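PDB 3IUV: HTH tetR-type domain-containing protein from Streptomyces coelicolor A3, which probably binds DNA as a dimeric transcription regulator of the TetR family, though its specific function is unknown. Local coordinates for residues E10-Q13 / R14-A18; V42-G45 / S46-Y49; A52-D55 / D56-A60; L157-L161 / T162-Y166. All blocks are in the same frame, centred on the assembly; numbering follows the deposited sequence.

Contact 1: residues E10-Q13 / R14-A18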
loop_
_atom_site.group_PDB
_atom_site.type_symbol
_atom_site.label_atom_id
_atom_site.label_comp_id
_atom_site.label_asym_id
_atom_site.label_seq_id
_atom_site.Cartn_x
_atom_site.Cartn_y
_atom_site.Cartn_z
ATOM N N GLU A 10 18.065 0.380 -25.672
ATOM C CA GLU A 10 19.059 -0.278 -24.819
ATOM C C GLU A 10 19.898 0.777 -24.138
ATOM O O GLU A 10 20.509 0.543 -23.094
ATOM C CB GLU A 10 19.935 -1.274 -25.584
ATOM C CG GLU A 10 19.667 -2.729 -25.205
ATOM C CD GLU A 10 20.225 -3.100 -23.835
ATOM O OE1 GLU A 10 19.461 -3.079 -22.846
ATOM O OE2 GLU A 10 21.433 -3.406 -23.753
ATOM N N ARG A 11 19.926 1.951 -24.747
ATOM C CA ARG A 11 20.417 3.111 -24.054
ATOM C C ARG A 11 19.404 3.446 -22.969
ATOM O O ARG A 11 19.741 3.489 -21.788
ATOM C CB ARG A 11 20.560 4.280 -25.014
ATOM C CG ARG A 11 20.173 5.606 -24.386
ATOM C CD ARG A 11 21.277 6.206 -23.540
ATOM N NE ARG A 11 22.210 5.204 -23.040
ATOM C CZ ARG A 11 23.489 5.135 -23.394
ATOM N NH1 ARG A 11 24.009 6.018 -24.241
ATOM N NH2 ARG A 11 24.258 4.190 -22.883
ATOM N N ARG A 12 18.151 3.647 -23.379
ATOM C CA ARG A 12 17.115 4.138 -22.470
ATOM C C ARG A 12 16.655 3.081 -21.459
ATOM O O ARG A 12 16.142 3.400 -20.383
ATOM C CB ARG A 12 15.932 4.723 -23.257
ATOM C CG ARG A 12 14.761 3.786 -23.508
ATOM C CD ARG A 12 13.438 4.571 -23.697
ATOM N NE ARG A 12 12.289 3.832 -23.150
ATOM C CZ ARG A 12 11.189 4.387 -22.636
ATOM N NH1 ARG A 12 10.214 3.619 -22.168
ATOM N NH2 ARG A 12 11.057 5.703 -22.587
ATOM N N GLN A 13 16.850 1.818 -21.810
ATOM C CA GLN A 13 16.540 0.735 -20.910
ATOM C C GLN A 13 17.520 0.729 -19.746
ATOM O O GLN A 13 17.125 0.635 -18.569
ATOM C CB GLN A 13 16.641 -0.588 -21.660
ATOM C CG GLN A 13 16.143 -1.780 -20.862
ATOM C CD GLN A 13 14.694 -1.627 -20.468
ATOM O OE1 GLN A 13 13.856 -1.186 -21.269
ATOM N NE2 GLN A 13 14.385 -1.982 -19.228
ATOM N N ARG A 14 18.805 0.805 -20.083
ATOM C CA ARG A 14 19.852 0.823 -19.077
ATOM C C ARG A 14 19.508 1.892 -18.087
ATOM O O ARG A 14 19.653 1.702 -16.877
ATOM C CB ARG A 14 21.202 1.146 -19.705
ATOM C CG ARG A 14 21.872 -0.025 -20.390
ATOM C CD ARG A 14 23.149 0.437 -21.051
ATOM N NE ARG A 14 23.877 1.378 -20.203
ATOM C CZ ARG A 14 25.015 1.967 -20.555
ATOM N NH1 ARG A 14 25.548 1.707 -21.738
ATOM N NH2 ARG A 14 25.622 2.816 -19.731
ATOM N N ILE A 15 19.042 3.022 -18.616
ATOM C CA ILE A 15 18.659 4.159 -17.784
ATOM C C ILE A 15 17.504 3.808 -16.825
ATOM O O ILE A 15 17.649 3.921 -15.600
ATOM C CB ILE A 15 18.359 5.426 -18.640
ATOM C CG1 ILE A 15 19.673 6.007 -19.202
ATOM C CG2 ILE A 15 17.556 6.480 -17.836
ATOM C CD1 ILE A 15 19.506 7.212 -20.092
ATOM N N ILE A 16 16.378 3.363 -17.378
ATOM C CA ILE A 16 15.215 2.987 -16.581
ATOM C C ILE A 16 15.556 1.948 -15.520
ATOM O O ILE A 16 15.129 2.048 -14.361
ATOM C CB ILE A 16 14.123 2.425 -17.473
ATOM C CG1 ILE A 16 13.599 3.539 -18.384
ATOM C CG2 ILE A 16 13.015 1.824 -16.629
ATOM C CD1 ILE A 16 12.598 3.070 -19.403
ATOM N N ASP A 17 16.326 0.946 -15.926
ATOM C CA ASP A 17 16.715 -0.126 -15.022
ATOM C C ASP A 17 17.506 0.441 -13.873
ATOM O O ASP A 17 17.322 0.060 -12.726
ATOM C CB ASP A 17 17.544 -1.162 -15.769
ATOM C CG ASP A 17 16.689 -2.053 -16.657
ATOM O OD1 ASP A 17 15.553 -2.388 -16.249
ATOM O OD2 ASP A 17 17.147 -2.416 -17.760
ATOM N N ALA A 18 18.391 1.368 -14.197
ATOM C CA ALA A 18 19.192 2.033 -13.190
ATOM C C ALA A 18 18.307 2.831 -12.245
ATOM O O ALA A 18 18.502 2.791 -11.033
ATOM C CB ALA A 18 20.236 2.930 -13.857
#
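Glu-10 stands at the N-cap of helix 11-24, the opening helix of the TetR-type DNA-binding domain, and its carbonyl O receives a weak bond from Arg-14 N (3.5 Å) while the aliphatic CG and CD of Arg-14 lie against that same oxygen. Arg-11 comes next, its chain bent at chi2 and chi3. This folding brings one edge of its guanidinium over a face of the Arg-14 guanidinium, the planes 89° apart and Arg-11 NH2 3.0 Å from Arg-14 NH1. Two cations meet here as donor against donor, and Arg-14 NH2 finds an acceptor elsewhere, in Ala-40 O. Further back, Arg-11 CD also touches Ile-15 CD1 at 4.0 Å, and its carbonyl takes the helical bond from Ile-15 N. Arg-12 shows how an arginine can combine charge with apolar contact: one guanidinium face rests on the Ile-16 methyl CD1, 3.5 Å above the plane and offset toward the rim, with Ile-16 itself packed on Ala-60, Gln-64 and Phe-51. Gln-13 has CG anti to the backbone N (chi1 -172°), and a bend at chi2 then turns its amide toward Asp-17. Gln-64 of helix 54-73 binds both the amide nitrogen of Gln-13 and Asp-17 OD1, tying the pair to a second helix. Within the turn, Gln-13 NE2 donates to Asp-17 OD2 at 3.2 Å, meeting that oxygen from above the carboxylate plane.

Contact 2: residues V42-G45 / S46-Y49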
loop_
_atom_site.group_PDB
_atom_site.type_symbol
_atom_site.label_atom_id
_atom_site.label_comp_id
_atom_site.label_asym_id
_atom_site.label_seq_id
_atom_site.Cartn_x
_atom_site.Cartn_y
_atom_site.Cartn_z
ATOM N N VAL A 42 26.296 6.614 -17.489
ATOM C CA VAL A 42 25.698 7.156 -18.690
ATOM C C VAL A 42 25.717 8.655 -18.485
ATOM O O VAL A 42 25.534 9.135 -17.368
ATOM C CB VAL A 42 24.244 6.624 -18.856
ATOM C CG1 VAL A 42 23.292 7.734 -19.244
ATOM C CG2 VAL A 42 24.202 5.451 -19.834
ATOM N N PRO A 43 25.988 9.409 -19.547
ATOM C CA PRO A 43 26.013 10.861 -19.394
ATOM C C PRO A 43 24.683 11.418 -18.900
ATOM O O PRO A 43 23.619 10.900 -19.241
ATOM C CB PRO A 43 26.294 11.350 -20.821
ATOM C CG PRO A 43 27.063 10.237 -21.429
ATOM C CD PRO A 43 26.489 8.975 -20.859
ATOM N N LEU A 44 24.749 12.476 -18.103
ATOM C CA LEU A 44 23.545 13.171 -17.708
ATOM C C LEU A 44 22.723 13.478 -18.938
ATOM O O LEU A 44 21.500 13.310 -18.939
ATOM C CB LEU A 44 23.909 14.459 -17.002
ATOM C CG LEU A 44 22.816 15.315 -16.365
ATOM C CD1 LEU A 44 21.982 14.552 -15.330
ATOM C CD2 LEU A 44 23.504 16.515 -15.729
ATOM N N GLY A 45 23.415 13.923 -19.988
ATOM C CA GLY A 45 22.787 14.327 -21.241
ATOM C C GLY A 45 21.931 13.227 -21.866
ATOM O O GLY A 45 20.874 13.514 -22.405
ATOM N N SER A 46 22.407 11.983 -21.801
ATOM C CA SER A 46 21.663 10.806 -22.238
ATOM C C SER A 46 20.382 10.723 -21.449
ATOM O O SER A 46 19.268 10.569 -21.960
ATOM C CB SER A 46 22.452 9.547 -21.874
ATOM O OG SER A 46 23.114 8.965 -22.975
ATOM N N THR A 47 20.616 10.751 -20.160
ATOM C CA THR A 47 19.612 10.716 -19.146
ATOM C C THR A 47 18.490 11.706 -19.474
ATOM O O THR A 47 17.302 11.361 -19.465
ATOM C CB THR A 47 20.324 11.019 -17.805
ATOM O OG1 THR A 47 20.476 9.792 -17.070
ATOM C CG2 THR A 47 19.607 12.105 -17.000
ATOM N N THR A 48 18.855 12.932 -19.810
ATOM C CA THR A 48 17.830 13.927 -20.022
ATOM C C THR A 48 17.258 13.843 -21.454
ATOM O O THR A 48 16.104 14.199 -21.717
ATOM C CB THR A 48 18.350 15.316 -19.636
ATOM O OG1 THR A 48 19.369 15.716 -20.551
ATOM C CG2 THR A 48 18.956 15.271 -18.228
ATOM N N TYR A 49 18.068 13.338 -22.368
ATOM C CA TYR A 49 17.661 13.178 -23.752
ATOM C C TYR A 49 16.476 12.212 -23.782
ATOM O O TYR A 49 15.516 12.359 -24.538
ATOM C CB TYR A 49 18.852 12.661 -24.566
ATOM C CG TYR A 49 18.549 12.301 -25.994
ATOM C CD1 TYR A 49 17.990 13.231 -26.856
ATOM C CD2 TYR A 49 18.838 11.023 -26.485
ATOM C CE1 TYR A 49 17.715 12.905 -28.164
ATOM C CE2 TYR A 49 18.563 10.685 -27.786
ATOM C CZ TYR A 49 18.003 11.634 -28.625
ATOM O OH TYR A 49 17.731 11.312 -29.932
#
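A chi1 of 68° in Thr-48 sets OG1 between its own backbone N and carbonyl carbon, from where the hydroxyl reaches back one turn and donates to Gly-45 O at 3.2 Å. It approaches from above the carbonyl plane, 39° out of it, on the same face as Tyr-49 N, which bonds to this oxygen at 2.8 Å. Gly-45 O is thus gripped by two donors, one from the main chain and one from a side chain. The torsion of Leu-44 does different work: with CG anti to the backbone N (chi1 -174°), the side chain extends until CD1 meets Thr-47 CG2 at 3.8 Å, and both residues also touch His-33 of helix 33-40. At the start of the turn Pro-43 occupies the N-cap, and its carbonyl O accepts a straight bond from Thr-47 N at 3.1 Å. Just before it, Val-42 sets CG1 against the Ser-46 CB, and the valine packs on Arg-11, Arg-14 and Ile-15 of helix 11-24. One flank of the short helix is therefore held by its neighbours, while Gly-45 and Tyr-49 remain exposed. The arrangement fits the second helix of the predicted helix-turn-helix, which in TetR relatives is the recognition helix and here is probably presented to DNA.

Contact 3: residues A52-D55 / D56-A60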
loop_
_atom_site.group_PDB
_atom_site.type_symbol
_atom_site.label_atom_id
_atom_site.label_comp_id
_atom_site.label_asym_id
_atom_site.label_seq_id
_atom_site.Cartn_x
_atom_site.Cartn_y
_atom_site.Cartn_z
ATOM N N ALA A 52 13.003 14.175 -19.865
ATOM C CA ALA A 52 13.005 15.576 -19.450
ATOM C C ALA A 52 12.606 15.768 -17.977
ATOM O O ALA A 52 13.443 16.174 -17.149
ATOM C CB ALA A 52 12.101 16.373 -20.346
ATOM N N THR A 53 11.339 15.496 -17.644
ATOM C CA THR A 53 10.901 15.646 -16.262
ATOM C C THR A 53 11.470 14.493 -15.474
ATOM O O THR A 53 11.804 13.458 -16.048
ATOM C CB THR A 53 9.363 15.671 -16.091
ATOM O OG1 THR A 53 8.847 14.334 -16.084
ATOM C CG2 THR A 53 8.714 16.458 -17.198
ATOM N N LEU A 54 11.594 14.681 -14.164
ATOM C CA LEU A 54 12.004 13.605 -13.284
ATOM C C LEU A 54 10.856 12.629 -13.281
ATOM O O LEU A 54 11.030 11.453 -12.969
ATOM C CB LEU A 54 12.243 14.120 -11.864
ATOM C CG LEU A 54 13.412 13.524 -11.064
ATOM C CD1 LEU A 54 13.402 11.997 -11.099
ATOM C CD2 LEU A 54 14.760 14.080 -11.558
ATOM N N ASP A 55 9.674 13.128 -13.638
ATOM C CA ASP A 55 8.465 12.308 -13.653
ATOM C C ASP A 55 8.559 11.224 -14.695
ATOM O O ASP A 55 8.318 10.058 -14.391
ATOM C CB ASP A 55 7.221 13.151 -13.919
ATOM C CG ASP A 55 6.821 13.979 -12.725
ATOM O OD1 ASP A 55 6.053 14.948 -12.909
ATOM O OD2 ASP A 55 7.286 13.667 -11.606
ATOM N N ASP A 56 8.911 11.621 -15.916
ATOM C CA ASP A 56 8.992 10.697 -17.036
ATOM C C ASP A 56 9.883 9.539 -16.659
ATOM O O ASP A 56 9.608 8.387 -17.000
ATOM C CB ASP A 56 9.547 11.409 -18.253
ATOM C CG ASP A 56 8.910 12.753 -18.457
ATOM O OD1 ASP A 56 9.642 13.737 -18.708
ATOM O OD2 ASP A 56 7.672 12.820 -18.328
ATOM N N LEU A 57 10.946 9.839 -15.927
ATOM C CA LEU A 57 11.794 8.766 -15.454
ATOM C C LEU A 57 11.014 7.854 -14.497
ATOM O O LEU A 57 10.900 6.650 -14.734
ATOM C CB LEU A 57 13.058 9.312 -14.804
ATOM C CG LEU A 57 14.243 8.367 -14.991
ATOM C CD1 LEU A 57 15.226 8.552 -13.859
ATOM C CD2 LEU A 57 13.769 6.916 -15.058
HETATM N N MSE A 58 10.456 8.419 -13.431
HETATM C CA MSE A 58 9.632 7.621 -12.524
HETATM C C MSE A 58 8.419 7.030 -13.221
HETATM O O MSE A 58 7.912 5.978 -12.814
HETATM C CB MSE A 58 9.177 8.434 -11.318
HETATM C CG MSE A 58 10.308 8.820 -10.398
HETATM SE SE MSE A 58 9.694 9.522 -8.703
HETATM C CE MSE A 58 11.153 10.814 -8.396
ATOM N N VAL A 59 7.938 7.707 -14.260
ATOM C CA VAL A 59 6.747 7.233 -14.953
ATOM C C VAL A 59 7.085 6.025 -15.787
ATOM O O VAL A 59 6.350 5.036 -15.782
ATOM C CB VAL A 59 6.111 8.286 -15.869
ATOM C CG1 VAL A 59 4.932 7.658 -16.651
ATOM C CG2 VAL A 59 5.646 9.477 -15.049
ATOM N N ALA A 60 8.193 6.116 -16.513
ATOM C CA ALA A 60 8.669 4.985 -17.283
ATOM C C ALA A 60 9.055 3.917 -16.281
ATOM O O ALA A 60 8.635 2.765 -16.395
ATOM C CB ALA A 60 9.865 5.384 -18.140
#
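The carboxylate of Asp-56 turns back toward Thr-53, where its OD1 accepts the backbone N-H of Thr-53 at 2.7 Å on the anti side, the donor standing 35° out of the carboxylate plane. The reciprocal bond runs from Asp-56 N to Thr-53 OG1, also 2.7 Å, though the placement of that hydroxyl oxygen is less certain. The Thr-53 chi1 of 82° is what turns OG1 toward the amide it caps, and the two side chains cross at about a right angle. Negative charge beside the N-H groups of a helix start would probably be favourable, which is consistent with Asp-55 and Asp-56 both sitting in this first turn. On another side of the helix the contact is apolar: the methyl CE of selenomethionine Met-58 lies 3.7 Å from Leu-54 CD1, and the two residues share Leu-31 as a neighbour. Their backbones are joined by a nearly straight bond from Met-58 N to Leu-54 O at 3.1 Å. The buried Leu-57 touches Ala-19 and Val-36, seating the new helix on helices 11-24 and 33-40. Exchange of side-chain and backbone bonds between Thr-53 and Asp-56 makes a capping box, here at the start of helix 54-73, directly after the helix-turn-helix.

Contact 4: residues L157-L161 / T162-Y166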
loop_
_atom_site.group_PDB
_atom_site.type_symbol
_atom_site.label_atom_id
_atom_site.label_comp_id
_atom_site.label_asym_id
_atom_site.label_seq_id
_atom_site.Cartn_x
_atom_site.Cartn_y
_atom_site.Cartn_z
ATOM N N LEU A 157 0.397 -6.754 -0.080
ATOM C CA LEU A 157 0.832 -5.801 0.923
ATOM C C LEU A 157 1.376 -6.556 2.127
ATOM O O LEU A 157 2.569 -6.536 2.382
ATOM C CB LEU A 157 -0.323 -4.900 1.336
ATOM C CG LEU A 157 -0.005 -3.434 1.067
ATOM C CD1 LEU A 157 -0.779 -2.526 1.993
ATOM C CD2 LEU A 157 1.494 -3.199 1.186
ATOM N N GLN A 158 0.489 -7.245 2.838
ATOM C CA GLN A 158 0.859 -8.096 3.962
ATOM C C GLN A 158 2.174 -8.833 3.807
ATOM O O GLN A 158 2.995 -8.844 4.717
ATOM C CB GLN A 158 -0.245 -9.114 4.238
ATOM C CG GLN A 158 -1.480 -8.472 4.834
ATOM C CD GLN A 158 -1.162 -7.658 6.093
ATOM O OE1 GLN A 158 -1.529 -6.482 6.205
ATOM N NE2 GLN A 158 -0.470 -8.283 7.037
ATOM N N VAL A 159 2.366 -9.469 2.661
ATOM C CA VAL A 159 3.565 -10.268 2.455
ATOM C C VAL A 159 4.865 -9.427 2.528
ATOM O O VAL A 159 5.935 -9.937 2.847
ATOM C CB VAL A 159 3.481 -11.067 1.140
ATOM C CG1 VAL A 159 4.851 -11.596 0.746
ATOM C CG2 VAL A 159 2.477 -12.205 1.278
ATOM N N LEU A 160 4.765 -8.132 2.265
ATOM C CA LEU A 160 5.945 -7.286 2.272
ATOM C C LEU A 160 6.080 -6.543 3.590
ATOM O O LEU A 160 7.174 -6.450 4.167
ATOM C CB LEU A 160 5.893 -6.305 1.102
ATOM C CG LEU A 160 5.740 -6.984 -0.265
ATOM C CD1 LEU A 160 5.394 -5.973 -1.366
ATOM C CD2 LEU A 160 6.988 -7.798 -0.627
ATOM N N LEU A 161 4.954 -6.017 4.056
ATOM C CA LEU A 161 4.912 -5.269 5.303
ATOM C C LEU A 161 5.228 -6.183 6.493
ATOM O O LEU A 161 5.901 -5.771 7.440
ATOM C CB LEU A 161 3.555 -4.561 5.470
ATOM C CG LEU A 161 3.207 -3.419 4.491
ATOM C CD1 LEU A 161 1.844 -2.803 4.812
ATOM C CD2 LEU A 161 4.280 -2.329 4.464
ATOM N N THR A 162 4.752 -7.426 6.426
ATOM C CA THR A 162 5.030 -8.433 7.460
ATOM C C THR A 162 6.273 -9.260 7.125
ATOM O O THR A 162 6.731 -10.072 7.929
ATOM C CB THR A 162 3.816 -9.379 7.711
ATOM O OG1 THR A 162 3.480 -10.095 6.512
ATOM C CG2 THR A 162 2.601 -8.587 8.188
ATOM N N ASP A 163 6.795 -9.043 5.922
ATOM C CA ASP A 163 7.960 -9.762 5.405
ATOM C C ASP A 163 7.854 -11.294 5.458
ATOM O O ASP A 163 8.860 -11.994 5.342
ATOM C CB ASP A 163 9.244 -9.294 6.094
ATOM C CG ASP A 163 10.441 -9.329 5.164
ATOM O OD1 ASP A 163 10.563 -8.417 4.320
ATOM O OD2 ASP A 163 11.253 -10.272 5.265
ATOM N N THR A 164 6.633 -11.798 5.616
ATOM C CA THR A 164 6.363 -13.233 5.658
ATOM C C THR A 164 6.494 -13.847 4.256
ATOM O O THR A 164 6.554 -13.115 3.271
ATOM C CB THR A 164 4.944 -13.478 6.212
ATOM O OG1 THR A 164 4.712 -14.882 6.366
ATOM C CG2 THR A 164 3.890 -12.890 5.276
ATOM N N PRO A 165 6.583 -15.188 4.153
ATOM C CA PRO A 165 6.442 -15.759 2.805
ATOM C C PRO A 165 4.978 -15.961 2.425
ATOM O O PRO A 165 4.120 -16.215 3.280
ATOM C CB PRO A 165 7.161 -17.104 2.903
ATOM C CG PRO A 165 7.092 -17.467 4.344
ATOM C CD PRO A 165 7.049 -16.183 5.136
ATOM N N TYR A 166 4.714 -15.826 1.130
ATOM C CA TYR A 166 3.389 -15.977 0.554
ATOM C C TYR A 166 2.827 -17.366 0.792
ATOM O O TYR A 166 3.486 -18.380 0.552
ATOM C CB TYR A 166 3.474 -15.718 -0.942
ATOM C CG TYR A 166 2.211 -15.943 -1.731
ATOM C CD1 TYR A 166 1.060 -15.218 -1.463
ATOM C CD2 TYR A 166 2.188 -16.838 -2.790
ATOM C CE1 TYR A 166 -0.083 -15.398 -2.208
ATOM C CE2 TYR A 166 1.047 -17.032 -3.535
ATOM C CZ TYR A 166 -0.080 -16.306 -3.247
ATOM O OH TYR A 166 -1.218 -16.500 -3.994
#
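Val-159 carries the apolar part of this turn, its two methyls facing different residues of the chain that folds back past it. CG2 lies at the edge of the Tyr-166 ring, near its plane, and comes 3.9 Å from Tyr-166 CA; CG1, set anti to the backbone N (chi1 165°), meets Thr-164 O at 3.4 Å. Thr-164 answers with its own methyl, CG2, which rests 3.9 Å from Val-159 CA. One residue before Val-159, the bent chain of Gln-158 brings NE2 to the methyl CG2 of Thr-162, a turn further on, an amide against a hydrocarbon. What positions these groups is the end of helix 142-161: Thr-162 N still donates to Gln-158 O, although the position of that oxygen is uncertain, whereas Asp-163 N makes a weak bond to Leu-160 O at 3.2 Å. Asp-163 then takes a positive phi of 53°, and the chain leaves the helix. Farther out, Tyr-166 packs on Leu-94 and Leu-98 of helix 86-98. On another side Gln-158 meets Asp-153 of the second subunit and Leu-161 meets Tyr-112 of that subunit, consistent with the C-terminal dimerisation region of TetR relatives. Past the helix end the polar bonds within the turn are weak, and the chain is met instead by methyl contacts and by a tyrosine whose hydroxyl is bonded to Ala-91 O.

Overall arrangement
Contacts 1, 2 and 3 gather in the DNA-binding domain, whereas contact 4 lies in the C-terminal region, its nearest atoms about 17 Å from contact 3 and 27 Å from contact 2. Contacts 1 and 2 are partly buried and press on each other, Ile-15 CD1 lying 3.6 Å from Thr-47 CA; contact 1 also meets contact 3 through Ile-16 and Ala-60. Contacts 3 and 4 are surface sites at opposite kinds of helix boundary, one starting helix 54-73 with a capping box, the other ending helix 142-161 through a positive phi. Charged and amide groups dominate contact 1, hydroxyls and backbone contact 2, and among the four it is contact 4 that reaches the second subunit.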